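Local coordinates for protein bacteriorhodopsin (PDB 6EYU) that is a retinal-binding membrane protein that pumps protons inward across the membrane, probably driven by light as in other microbial rhodopsins, at residues 38-41 and 42-46; 84-87 and 88-92; 217-220 and 221-225; 24-27 and 28-32. All coordinates share one frame; numbering follows the deposited sequence.

Overall arrangement
All four contacts lie within the helical bundle of a bacteriorhodopsin-like protein. Along the chain the order is contact 4 on helix 14-38, contact 1 at the start of helix 42-63, contact 2 on helix 72-93 and contact 3 on helix 198-230. Contacts 1 and 3 each touch all the others. The centre of contact 1 is about 9 Å from that of contact 3, 12 Å from that of contact 2 and 13 Å from that of contact 4. Contacts 2 and 4 do not meet, with nearest atoms about 9 Å apart. The first and last of these helices pack side by side, consistent with a closed bundle of this family.

Contact 1: residues 38-41 and 42-46; sequences LDVP and QKFGI. With MUN ([(2~{S})-2,3-bis(oxidanyl)propyl] (~{E})-undec-2-enoate), chain B.
Pro41 O accepts a hydrogen bond from Phe44 N at 2.9 Å, a three-residue step where segment 38-41 passes into helix 42-63. The N-H...O angle is 152°, and the donor is tilted 31° from the carbonyl plane. The same oxygen lies near the plane of the Phe44 ring, at its edge. The pyrrolidine ring of Pro41 runs beside the Phe44 side chain and points the same way. Its CG meets the ring edge in plane, 3.9 Å from Phe44 CE2. Pro41 CB is 3.8 Å from Phe44 CD2. Val40 comes in across the aromatic side chain at about a right angle, with CG1 3.8 Å from Phe44 CD2. Lys43 adds only its aliphatic part. Its CG sits between its backbone N and carbonyl carbon (chi1 57°), and this brings CG to 3.8 Å from Pro41 CB. Gln42 turns to the lipid, where its CG is 3.7 Å from OAD of the monoacylglycerol MUN (chain B). Its NE2 is hydrogen-bonded to Leu32 O of helix 14-38, which fixes the amide between helix and lipid. Ile46 CD1 packs on the acyl chain, 3.8 Å from CAN of MUN (chain B). Asp102 of a second subunit packs on Gln42 and Lys43. Leu38 O is hydrogen-bonded to His225 ND1, tying the segment to helix 198-230. The chemistry is therefore two-sided. Val40, Pro41 and Phe44 meet through apolar atoms round one backbone bond, on the side facing helices 72-93 and 198-230, while the amide of Gln42 satisfies a carbonyl of the preceding helix at the lipid boundary.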
loop_
_atom_site.group_PDB
_atom_site.type_symbol
_atom_site.label_atom_id
_atom_site.label_comp_id
_atom_site.label_asym_id
_atom_site.label_seq_id
_atom_site.Cartn_x
_atom_site.Cartn_y
_atom_site.Cartn_z
ATOM N N LEU A 38 -9.995 26.553 -12.887
ATOM C CA LEU A 38 -9.681 26.152 -14.255
ATOM C C LEU A 38 -10.795 25.290 -14.842
ATOM O O LEU A 38 -10.693 24.817 -15.973
ATOM C CB LEU A 38 -8.361 25.380 -14.292
ATOM C CG LEU A 38 -7.119 26.165 -14.720
ATOM C CD1 LEU A 38 -7.233 27.632 -14.333
ATOM C CD2 LEU A 38 -5.872 25.543 -14.111
ATOM N N ASP A 39 -11.811 25.009 -14.031
ATOM C CA ASP A 39 -12.799 23.990 -14.367
ATOM C C ASP A 39 -12.104 22.703 -14.802
ATOM O O ASP A 39 -12.302 22.225 -15.919
ATOM C CB ASP A 39 -13.732 24.496 -15.469
ATOM C CG ASP A 39 -14.918 25.265 -14.917
ATOM O OD1 ASP A 39 -14.783 26.489 -14.701
ATOM O OD2 ASP A 39 -15.917 24.618 -14.538
ATOM N N VAL A 40 -11.113 22.310 -14.010
ATOM C CA VAL A 40 -10.484 21.001 -14.128
ATOM C C VAL A 40 -10.891 20.146 -12.933
ATOM O O VAL A 40 -10.991 20.651 -11.815
ATOM C CB VAL A 40 -8.949 21.132 -14.126
ATOM C CG1 VAL A 40 -8.297 19.792 -13.826
ATOM C CG2 VAL A 40 -8.455 21.697 -15.449
ATOM N N PRO A 41 -11.132 18.846 -13.163
ATOM C CA PRO A 41 -11.701 18.053 -12.082
ATOM C C PRO A 41 -10.825 18.046 -10.834
ATOM O O PRO A 41 -9.624 17.790 -10.920
ATOM C CB PRO A 41 -11.786 16.655 -12.690
ATOM C CG PRO A 41 -11.992 16.898 -14.146
ATOM C CD PRO A 41 -11.314 18.203 -14.476
ATOM N N GLN A 42 -11.454 18.207 -9.675
ATOM C CA GLN A 42 -10.732 18.402 -8.424
ATOM C C GLN A 42 -9.705 17.295 -8.217
ATOM O O GLN A 42 -8.674 17.504 -7.579
ATOM C CB GLN A 42 -11.713 18.430 -7.250
ATOM C CG GLN A 42 -11.105 18.903 -5.940
ATOM C CD GLN A 42 -10.527 20.302 -6.036
ATOM O OE1 GLN A 42 -11.146 21.203 -6.603
ATOM N NE2 GLN A 42 -9.359 20.501 -5.440
ATOM N N LYS A 43 -9.981 16.123 -8.780
ATOM C CA LYS A 43 -9.156 14.946 -8.536
ATOM C C LYS A 43 -7.723 15.186 -9.000
ATOM O O LYS A 43 -6.771 14.756 -8.349
ATOM C CB LYS A 43 -9.738 13.724 -9.252
ATOM C CG LYS A 43 -9.916 13.905 -10.751
ATOM C CD LYS A 43 -10.039 12.565 -11.460
ATOM C CE LYS A 43 -11.485 12.243 -11.801
ATOM N NZ LYS A 43 -11.770 12.425 -13.252
ATOM N N PHE A 44 -7.577 15.943 -10.082
ATOM C CA PHE A 44 -6.260 16.236 -10.635
ATOM C C PHE A 44 -5.443 17.082 -9.662
ATOM O O PHE A 44 -4.280 16.780 -9.391
ATOM C CB PHE A 44 -6.394 16.961 -11.975
ATOM C CG PHE A 44 -6.806 16.065 -13.107
ATOM C CD1 PHE A 44 -5.929 15.113 -13.600
ATOM C CD2 PHE A 44 -8.124 16.034 -13.532
ATOM C CE1 PHE A 44 -6.334 14.208 -14.564
ATOM C CE2 PHE A 44 -8.534 15.138 -14.503
ATOM C CZ PHE A 44 -7.634 14.231 -15.026
ATOM N N GLY A 45 -6.108 18.039 -9.023
ATOM C CA GLY A 45 -5.507 18.790 -7.927
ATOM C C GLY A 45 -5.084 17.897 -6.778
ATOM O O GLY A 45 -3.976 18.026 -6.256
ATOM N N ILE A 46 -5.995 17.036 -6.332
ATOM C CA ILE A 46 -5.692 16.103 -5.251
ATOM C C ILE A 46 -4.403 15.350 -5.556
ATOM O O ILE A 46 -3.472 15.339 -4.750
ATOM C CB ILE A 46 -6.821 15.074 -5.056
ATOM C CG1 ILE A 46 -8.166 15.780 -4.871
ATOM C CG2 ILE A 46 -6.522 14.185 -3.859
ATOM C CD1 ILE A 46 -8.157 16.835 -3.787
HETATM C CAR MUN B . -6.090 19.052 2.823
HETATM C CAQ MUN B . -5.768 17.823 1.970
HETATM C CAP MUN B . -6.482 17.945 0.625
HETATM C CAO MUN B . -7.838 18.621 0.835
HETATM C CAN MUN B . -8.764 18.268 -0.328
HETATM C CAM MUN B . -9.254 19.553 -0.996
HETATM C CAK MUN B . -10.525 19.253 -1.790
HETATM C CAH MUN B . -11.621 20.240 -1.386
HETATM C CAF MUN B . -12.611 20.395 -2.540
HETATM C CAC MUN B . -14.040 19.939 -2.237
HETATM C CAA MUN B . -14.856 19.495 -3.453
HETATM O OAD MUN B . -14.419 19.655 -4.592
HETATM O OAB MUN B . -16.153 19.190 -3.184
HETATM C CAE MUN B . -17.005 20.064 -3.929
HETATM C CAG MUN B . -17.379 21.272 -3.067
HETATM O OAJ MUN B . -16.189 21.879 -2.556
HETATM C CAI MUN B . -18.145 22.287 -3.917
HETATM O OAL MUN B . -19.070 21.599 -4.763
#

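Contact 2: residues 84-87 and 88-92; sequences ILLA and LGLTA. With MUN ([(2~{S})-2,3-bis(oxidanyl)propyl] (~{E})-undec-2-enoate), chain M.
Thr91 meets Ala87 O through two donors, and this is the tight part of the contact. Thr91 N donates to Ala87 O at 2.8 Å, the usual helical bond. The hydroxyl OG1 of Thr91 donates to Ala87 O at 2.5 Å, a value short enough to be read with caution. The two donors come from opposite faces of the carbonyl plane, and OG1 sits 41° out of it. With chi1 -53° the hydroxyl lies beside its own backbone N, on the side that faces the preceding turn. OG1 is also hydrogen-bonded to Asp220 OD1 of helix 198-230, and both bonds draw on the one hydroxyl. The turn is tight at Gly89 too, whose N reaches Leu85 O at 2.7 Å with an almost straight N-H...O angle of 173°. Leu88 N to Ile84 O is longer, at 3.2 Å. The leucines pack more loosely. Leu86 and Leu90 run side by side in the same direction, with Leu86 CG 4.0 Å from Leu90 CD1. Leu85 CD2 and Leu88 CD2 are 4.3 Å apart. The Leu86 side is the one that meets lipid, where Leu86 CD2 is 3.6 Å from OAB of the monoacylglycerol MUN (chain M). Leu88 instead packs on Leu166 and Ile170 of helix 157-183, and Ile84, one turn before it, touches the bound retinal. A threonine hydroxyl bonded to the carbonyl four residues back is a familiar feature of transmembrane helices. Here it occurs on a helix that lines the retinal pocket of a microbial rhodopsin.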
loop_
_atom_site.group_PDB
_atom_site.type_symbol
_atom_site.label_atom_id
_atom_site.label_comp_id
_atom_site.label_asym_id
_atom_site.label_seq_id
_atom_site.Cartn_x
_atom_site.Cartn_y
_atom_site.Cartn_z
ATOM N N ILE A 84 1.914 10.330 -10.437
ATOM C CA ILE A 84 2.234 10.988 -11.697
ATOM C C ILE A 84 1.567 10.268 -12.866
ATOM O O ILE A 84 0.984 10.905 -13.745
ATOM C CB ILE A 84 3.755 11.029 -11.935
ATOM C CG1 ILE A 84 4.378 12.190 -11.158
ATOM C CG2 ILE A 84 4.056 11.164 -13.420
ATOM C CD1 ILE A 84 5.829 11.967 -10.789
ATOM N N LEU A 85 1.551 8.941 -12.805
ATOM C CA LEU A 85 1.022 8.134 -13.899
ATOM C C LEU A 85 -0.496 8.025 -13.815
ATOM O O LEU A 85 -1.184 8.043 -14.836
ATOM C CB LEU A 85 1.645 6.737 -13.879
ATOM C CG LEU A 85 3.102 6.660 -14.338
ATOM C CD1 LEU A 85 3.543 5.210 -14.473
ATOM C CD2 LEU A 85 3.293 7.405 -15.650
ATOM N N LEU A 86 -1.017 7.913 -12.597
ATOM C CA LEU A 86 -2.452 8.034 -12.370
ATOM C C LEU A 86 -2.993 9.275 -13.071
ATOM O O LEU A 86 -4.008 9.217 -13.763
ATOM C CB LEU A 86 -2.754 8.115 -10.872
ATOM C CG LEU A 86 -4.241 8.086 -10.515
ATOM C CD1 LEU A 86 -4.904 6.846 -11.097
ATOM C CD2 LEU A 86 -4.439 8.145 -9.008
ATOM N N ALA A 87 -2.297 10.393 -12.893
ATOM C CA ALA A 87 -2.691 11.651 -13.515
ATOM C C ALA A 87 -2.695 11.519 -15.035
ATOM O O ALA A 87 -3.652 11.916 -15.700
ATOM C CB ALA A 87 -1.747 12.764 -13.086
ATOM N N LEU A 88 -1.578 11.052 -15.582
ATOM C CA LEU A 88 -1.478 10.775 -17.011
ATOM C C LEU A 88 -2.648 9.910 -17.468
ATOM O O LEU A 88 -3.369 10.267 -18.400
ATOM C CB LEU A 88 -0.158 10.062 -17.314
ATOM C CG LEU A 88 0.463 10.306 -18.692
ATOM C CD1 LEU A 88 0.006 11.632 -19.279
ATOM C CD2 LEU A 88 1.981 10.255 -18.594
ATOM N N GLY A 89 -2.843 8.784 -16.790
ATOM C CA GLY A 89 -3.911 7.854 -17.139
ATOM C C GLY A 89 -5.272 8.520 -17.130
ATOM O O GLY A 89 -6.064 8.350 -18.057
ATOM N N LEU A 90 -5.540 9.290 -16.081
ATOM C CA LEU A 90 -6.844 9.915 -15.903
ATOM C C LEU A 90 -7.054 11.024 -16.923
ATOM O O LEU A 90 -8.146 11.183 -17.469
ATOM C CB LEU A 90 -6.968 10.477 -14.487
ATOM C CG LEU A 90 -7.105 9.398 -13.415
ATOM C CD1 LEU A 90 -7.426 10.006 -12.059
ATOM C CD2 LEU A 90 -8.172 8.398 -13.830
ATOM N N THR A 91 -5.984 11.755 -17.218
ATOM C CA THR A 91 -5.986 12.700 -18.326
ATOM C C THR A 91 -6.493 12.031 -19.598
ATOM O O THR A 91 -7.403 12.536 -20.256
ATOM C CB THR A 91 -4.574 13.253 -18.586
ATOM O OG1 THR A 91 -4.027 13.775 -17.369
ATOM C CG2 THR A 91 -4.617 14.351 -19.634
ATOM N N ALA A 92 -5.866 10.919 -19.965
ATOM C CA ALA A 92 -6.270 10.166 -21.144
ATOM C C ALA A 92 -7.734 9.748 -21.038
ATOM O O ALA A 92 -8.475 9.795 -22.019
ATOM C CB ALA A 92 -5.384 8.942 -21.317
HETATM C CAN MUN M . 0.928 2.927 -4.850
HETATM C CAM MUN M . 0.251 4.298 -4.876
HETATM C CAK MUN M . -1.254 4.123 -5.100
HETATM C CAH MUN M . -2.013 5.013 -4.114
HETATM C CAF MUN M . -3.513 5.022 -4.434
HETATM C CAC MUN M . -3.913 5.259 -5.895
HETATM C CAA MUN M . -5.358 4.887 -6.244
HETATM O OAD MUN M . -6.155 4.561 -5.361
HETATM O OAB MUN M . -5.717 5.118 -7.537
HETATM C CAE MUN M . -6.673 4.136 -7.950
HETATM C CAG MUN M . -7.968 4.826 -8.385
HETATM O OAJ MUN M . -7.770 6.242 -8.408
HETATM C CAI MUN M . -8.358 4.342 -9.784
HETATM O OAL MUN M . -9.717 4.699 -10.050
#

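Contact 3: residues 217-220 and 221-225; sequences GFLD and MYLIH. With MUN ([(2~{S})-2,3-bis(oxidanyl)propyl] (~{E})-undec-2-enoate), chain L; MUN ([(2~{S})-2,3-bis(oxidanyl)propyl] (~{E})-undec-2-enoate), chain T.
Tyr222 N bonds to Phe218 O at 3.0 Å. Leu223 N bonds to Leu219 O and Ile224 N to Asp220 O. Met221 N makes only weak bonds, to Gly217 O and Phe218 O. The Tyr222 ring also turns its edge to Phe218 O, which lies in its plane 3.4 Å from Tyr222 CD2. Among polar side chains, Asp220 OD2 is hydrogen-bonded to His48 NE2 of helix 42-63. Among apolar pairs, Leu219 CD2 is 3.9 Å from Leu223 CD1, and the side chains cross at a slant. Phe218 CD1 and Tyr222 CE2 are 4.3 Å apart. Asp220 OD1 packs 3.8 Å from Ile224 CD1. Lipid supplies the rest. Phe218 CG lies anti to its carbonyl carbon (chi1 -71°), and there Phe218 CD2 is 3.4 Å from CAM of MUN (chain L). OAB of the same lipid is 3.3 Å from Tyr222 CB, and Tyr222 OH is 3.5 Å from CAE of MUN (chain T). A serine in place of Tyr222 would probably open a gap between the headgroups, with no ring to span it. One side of this stretch is lipid-lined; the other packs in the bundle, on the helix that carries the retinal lysine in this family.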
loop_
_atom_site.group_PDB
_atom_site.type_symbol
_atom_site.label_atom_id
_atom_site.label_comp_id
_atom_site.label_asym_id
_atom_site.label_seq_id
_atom_site.Cartn_x
_atom_site.Cartn_y
_atom_site.Cartn_z
ATOM N N GLY A 217 2.544 19.158 -12.604
ATOM C CA GLY A 217 1.211 19.371 -12.055
ATOM C C GLY A 217 0.506 20.544 -12.707
ATOM O O GLY A 217 -0.670 20.453 -13.062
ATOM N N PHE A 218 1.221 21.655 -12.849
ATOM C CA PHE A 218 0.703 22.812 -13.571
ATOM C C PHE A 218 0.458 22.459 -15.034
ATOM O O PHE A 218 -0.663 22.572 -15.531
ATOM C CB PHE A 218 1.687 23.980 -13.477
ATOM C CG PHE A 218 1.768 24.592 -12.109
ATOM C CD1 PHE A 218 0.674 25.242 -11.562
ATOM C CD2 PHE A 218 2.895 24.414 -11.323
ATOM C CE1 PHE A 218 0.721 25.751 -10.279
ATOM C CE2 PHE A 218 2.947 24.916 -10.036
ATOM C CZ PHE A 218 1.858 25.586 -9.513
ATOM N N LEU A 219 1.479 21.898 -15.673
ATOM C CA LEU A 219 1.416 21.563 -17.090
ATOM C C LEU A 219 0.172 20.731 -17.389
ATOM O O LEU A 219 -0.534 20.981 -18.365
ATOM C CB LEU A 219 2.670 20.786 -17.497
ATOM C CG LEU A 219 3.159 20.955 -18.938
ATOM C CD1 LEU A 219 3.150 19.615 -19.656
ATOM C CD2 LEU A 219 2.321 21.977 -19.690
ATOM N N ASP A 220 -0.119 19.779 -16.509
ATOM C CA ASP A 220 -1.197 18.823 -16.739
ATOM C C ASP A 220 -2.551 19.520 -16.676
ATOM O O ASP A 220 -3.412 19.305 -17.529
ATOM C CB ASP A 220 -1.141 17.702 -15.699
ATOM C CG ASP A 220 -2.311 16.746 -15.808
ATOM O OD1 ASP A 220 -2.643 16.338 -16.941
ATOM O OD2 ASP A 220 -2.844 16.334 -14.756
ATOM N N MET A 221 -2.718 20.386 -15.681
ATOM C CA MET A 221 -4.025 20.954 -15.375
ATOM C C MET A 221 -4.353 22.088 -16.340
ATOM O O MET A 221 -5.507 22.256 -16.741
ATOM C CB MET A 221 -4.052 21.470 -13.935
ATOM C CG MET A 221 -4.077 20.368 -12.889
ATOM S SD MET A 221 -4.665 20.937 -11.284
ATOM C CE MET A 221 -3.188 20.728 -10.292
ATOM N N TYR A 222 -3.317 22.762 -16.826
ATOM C CA TYR A 222 -3.493 23.841 -17.792
ATOM C C TYR A 222 -3.760 23.290 -19.191
ATOM O O TYR A 222 -4.570 23.840 -19.937
ATOM C CB TYR A 222 -2.260 24.747 -17.810
ATOM C CG TYR A 222 -2.331 25.896 -16.828
ATOM C CD1 TYR A 222 -3.081 27.030 -17.109
ATOM C CD2 TYR A 222 -1.654 25.843 -15.616
ATOM C CE1 TYR A 222 -3.152 28.081 -16.213
ATOM C CE2 TYR A 222 -1.724 26.886 -14.712
ATOM C CZ TYR A 222 -2.471 28.003 -15.017
ATOM O OH TYR A 222 -2.538 29.047 -14.122
ATOM N N LEU A 223 -3.132 22.163 -19.516
ATOM C CA LEU A 223 -3.318 21.533 -20.820
ATOM C C LEU A 223 -4.748 21.023 -20.973
ATOM O O LEU A 223 -5.369 21.200 -22.022
ATOM C CB LEU A 223 -2.332 20.374 -20.999
ATOM C CG LEU A 223 -1.257 20.574 -22.068
ATOM C CD1 LEU A 223 -0.730 22.001 -22.045
ATOM C CD2 LEU A 223 -0.122 19.579 -21.877
ATOM N N ILE A 224 -5.229 20.311 -19.959
ATOM C CA ILE A 224 -6.631 19.913 -19.892
ATOM C C ILE A 224 -7.537 21.134 -20.008
ATOM O O ILE A 224 -8.411 21.194 -20.873
ATOM C CB ILE A 224 -6.940 19.197 -18.565
ATOM C CG1 ILE A 224 -6.397 17.768 -18.595
ATOM C CG2 ILE A 224 -8.438 19.192 -18.299
ATOM C CD1 ILE A 224 -6.302 17.124 -17.229
ATOM N N HIS A 225 -7.352 22.080 -19.095
ATOM C CA HIS A 225 -8.086 23.337 -19.123
ATOM C C HIS A 225 -8.155 23.898 -20.541
ATOM O O HIS A 225 -9.239 24.066 -21.099
ATOM C CB HIS A 225 -7.415 24.350 -18.195
ATOM C CG HIS A 225 -7.993 25.727 -18.281
ATOM N ND1 HIS A 225 -9.295 26.007 -17.927
ATOM C CD2 HIS A 225 -7.418 26.917 -18.570
ATOM C CE1 HIS A 225 -9.509 27.306 -18.036
ATOM N NE2 HIS A 225 -8.385 27.881 -18.425
HETATM C CAR MUN L . 6.877 26.740 -7.642
HETATM C CAQ MUN L . 6.346 27.128 -9.023
HETATM C CAP MUN L . 6.884 26.150 -10.067
HETATM C CAO MUN L . 6.879 26.820 -11.442
HETATM C CAN MUN L . 6.288 25.860 -12.474
HETATM C CAM MUN L . 5.026 26.479 -13.077
HETATM C CAK MUN L . 5.186 26.588 -14.594
HETATM C CAH MUN L . 4.488 25.401 -15.259
HETATM C CAF MUN L . 4.023 25.793 -16.664
HETATM C CAC MUN L . 2.505 25.857 -16.856
HETATM C CAA MUN L . 2.041 26.156 -18.285
HETATM O OAD MUN L . 2.765 26.773 -19.066
HETATM O OAB MUN L . 0.738 25.859 -18.536
HETATM C CAE MUN L . 0.236 26.736 -19.549
HETATM C CAG MUN L . 0.146 25.984 -20.879
HETATM O OAJ MUN L . -0.104 24.599 -20.628
HETATM C CAI MUN L . -0.995 26.566 -21.715
HETATM O OAL MUN L . -2.160 26.709 -20.900
HETATM C CAN MUN T . 3.924 34.400 -9.684
HETATM C CAM MUN T . 3.590 33.870 -11.080
HETATM C CAK MUN T . 2.162 34.277 -11.452
HETATM C CAH MUN T . 1.843 33.786 -12.866
HETATM C CAF MUN T . 0.338 33.913 -13.123
HETATM C CAC MUN T . -0.101 33.699 -14.577
HETATM C CAA MUN T . -1.575 33.339 -14.781
HETATM O OAD MUN T . -2.377 33.415 -13.848
HETATM O OAB MUN T . -1.948 33.181 -16.081
HETATM C CAE MUN T . -2.453 31.859 -16.285
HETATM C CAG MUN T . -3.963 31.918 -16.530
HETATM O OAJ MUN T . -4.393 33.282 -16.534
HETATM C CAI MUN T . -4.288 31.275 -17.880
HETATM O OAL MUN T . -5.632 31.597 -18.251
#

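Contact 4: residues 24-27 and 28-32; sequences AMIS and GLLFL
Phe31 lays one ring face over Ser27 O, which stands 3.2 Å above the plane, offset toward the rim. The oxygen lies nearest Phe31 CG. It also accepts the backbone N of Phe31 at 2.8 Å, so one carbonyl meets both the amide and the ring of the same residue. CG stands anti to the carbonyl carbon of Phe31 (chi1 -71°), which swings the ring back along the helix until CZ is 4.0 Å from Ser27 CB. Beside this pair, Ile26 and Leu30 point the same way, with Ile26 CG2 3.9 Å from Leu30 CD2. The next shell is backbone. Gly28 N bonds to Ala24 O at 2.8 Å, Leu29 N to Met25 O at 3.2 Å, and Leu30 N to Ile26 O. Ser27 OG is hydrogen-bonded to Thr23 O one turn earlier, which holds the hydroxyl against its own helix. The Phe31 ring in turn meets the Phe218 ring, with planes at about 60°. A glycine at Phe31 would probably leave Phe218 without its aromatic partner and open a gap beside Ser27. Monoacylglycerol touches Met25, Ile26 and Ser27, and eicosane lies about 4 Å from the Leu30 side chain. Ser27 is at the border, meeting both lipid and helix 198-230, while Phe31 packs on helices 198-230 and 42-63 and Leu32 on helix 42-63.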
loop_
_atom_site.group_PDB
_atom_site.type_symbol
_atom_site.label_atom_id
_atom_site.label_comp_id
_atom_site.label_asym_id
_atom_site.label_seq_id
_atom_site.Cartn_x
_atom_site.Cartn_y
_atom_site.Cartn_z
ATOM N N ALA A 24 7.768 22.483 -3.378
ATOM C CA ALA A 24 6.842 21.357 -3.394
ATOM C C ALA A 24 5.625 21.654 -2.523
ATOM O O ALA A 24 4.485 21.517 -2.966
ATOM C CB ALA A 24 7.538 20.094 -2.916
ATOM N N MET A 25 5.875 22.088 -1.293
ATOM C CA MET A 25 4.801 22.457 -0.380
ATOM C C MET A 25 3.938 23.556 -0.992
ATOM O O MET A 25 2.710 23.487 -0.953
ATOM C CB MET A 25 5.378 22.935 0.954
ATOM C CG MET A 25 6.104 21.855 1.740
ATOM S SD MET A 25 5.397 20.214 1.492
ATOM C CE MET A 25 6.688 19.181 2.180
ATOM N N ILE A 26 4.587 24.530 -1.622
ATOM C CA ILE A 26 3.885 25.681 -2.178
ATOM C C ILE A 26 3.088 25.284 -3.418
ATOM O O ILE A 26 1.886 25.535 -3.497
ATOM C CB ILE A 26 4.865 26.811 -2.547
ATOM C CG1 ILE A 26 5.060 27.749 -1.354
ATOM C CG2 ILE A 26 4.348 27.589 -3.747
ATOM C CD1 ILE A 26 6.402 28.449 -1.341
ATOM N N SER A 27 3.735 24.558 -4.323
ATOM C CA SER A 27 3.047 23.976 -5.471
ATOM C C SER A 27 1.828 23.177 -5.020
ATOM O O SER A 27 0.775 23.223 -5.654
ATOM C CB SER A 27 3.998 23.071 -6.257
ATOM O OG SER A 27 4.947 23.836 -6.980
ATOM N N GLY A 28 1.980 22.445 -3.922
ATOM C CA GLY A 28 0.910 21.593 -3.412
ATOM C C GLY A 28 -0.334 22.383 -3.059
ATOM O O GLY A 28 -1.444 22.012 -3.440
ATOM N N LEU A 29 -0.158 23.428 -2.257
ATOM C CA LEU A 29 -1.254 24.329 -1.920
ATOM C C LEU A 29 -1.932 24.836 -3.189
ATOM O O LEU A 29 -3.160 24.857 -3.283
ATOM C CB LEU A 29 -0.737 25.513 -1.100
ATOM C CG LEU A 29 -0.827 25.392 0.424
ATOM C CD1 LEU A 29 -1.014 23.944 0.856
ATOM C CD2 LEU A 29 0.410 25.991 1.074
ATOM N N LEU A 30 -1.124 25.202 -4.179
ATOM C CA LEU A 30 -1.642 25.770 -5.419
ATOM C C LEU A 30 -2.449 24.732 -6.195
ATOM O O LEU A 30 -3.516 25.037 -6.726
ATOM C CB LEU A 30 -0.492 26.291 -6.287
ATOM C CG LEU A 30 -0.170 27.782 -6.156
ATOM C CD1 LEU A 30 -0.748 28.356 -4.872
ATOM C CD2 LEU A 30 1.332 28.008 -6.217
ATOM N N PHE A 31 -1.944 23.503 -6.245
ATOM C CA PHE A 31 -2.609 22.436 -6.986
ATOM C C PHE A 31 -4.037 22.242 -6.484
ATOM O O PHE A 31 -4.949 21.982 -7.268
ATOM C CB PHE A 31 -1.832 21.123 -6.855
ATOM C CG PHE A 31 -0.526 21.114 -7.598
ATOM C CD1 PHE A 31 -0.343 21.907 -8.720
ATOM C CD2 PHE A 31 0.492 20.254 -7.221
ATOM C CE1 PHE A 31 0.866 21.919 -9.388
ATOM C CE2 PHE A 31 1.708 20.267 -7.879
ATOM C CZ PHE A 31 1.896 21.100 -8.964
ATOM N N LEU A 32 -4.221 22.354 -5.172
ATOM C CA LEU A 32 -5.533 22.164 -4.564
ATOM C C LEU A 32 -6.491 23.269 -4.994
ATOM O O LEU A 32 -7.695 23.048 -5.115
ATOM C CB LEU A 32 -5.412 22.146 -3.039
ATOM C CG LEU A 32 -4.702 20.919 -2.463
ATOM C CD1 LEU A 32 -4.753 20.928 -0.942
ATOM C CD2 LEU A 32 -5.320 19.645 -3.016
#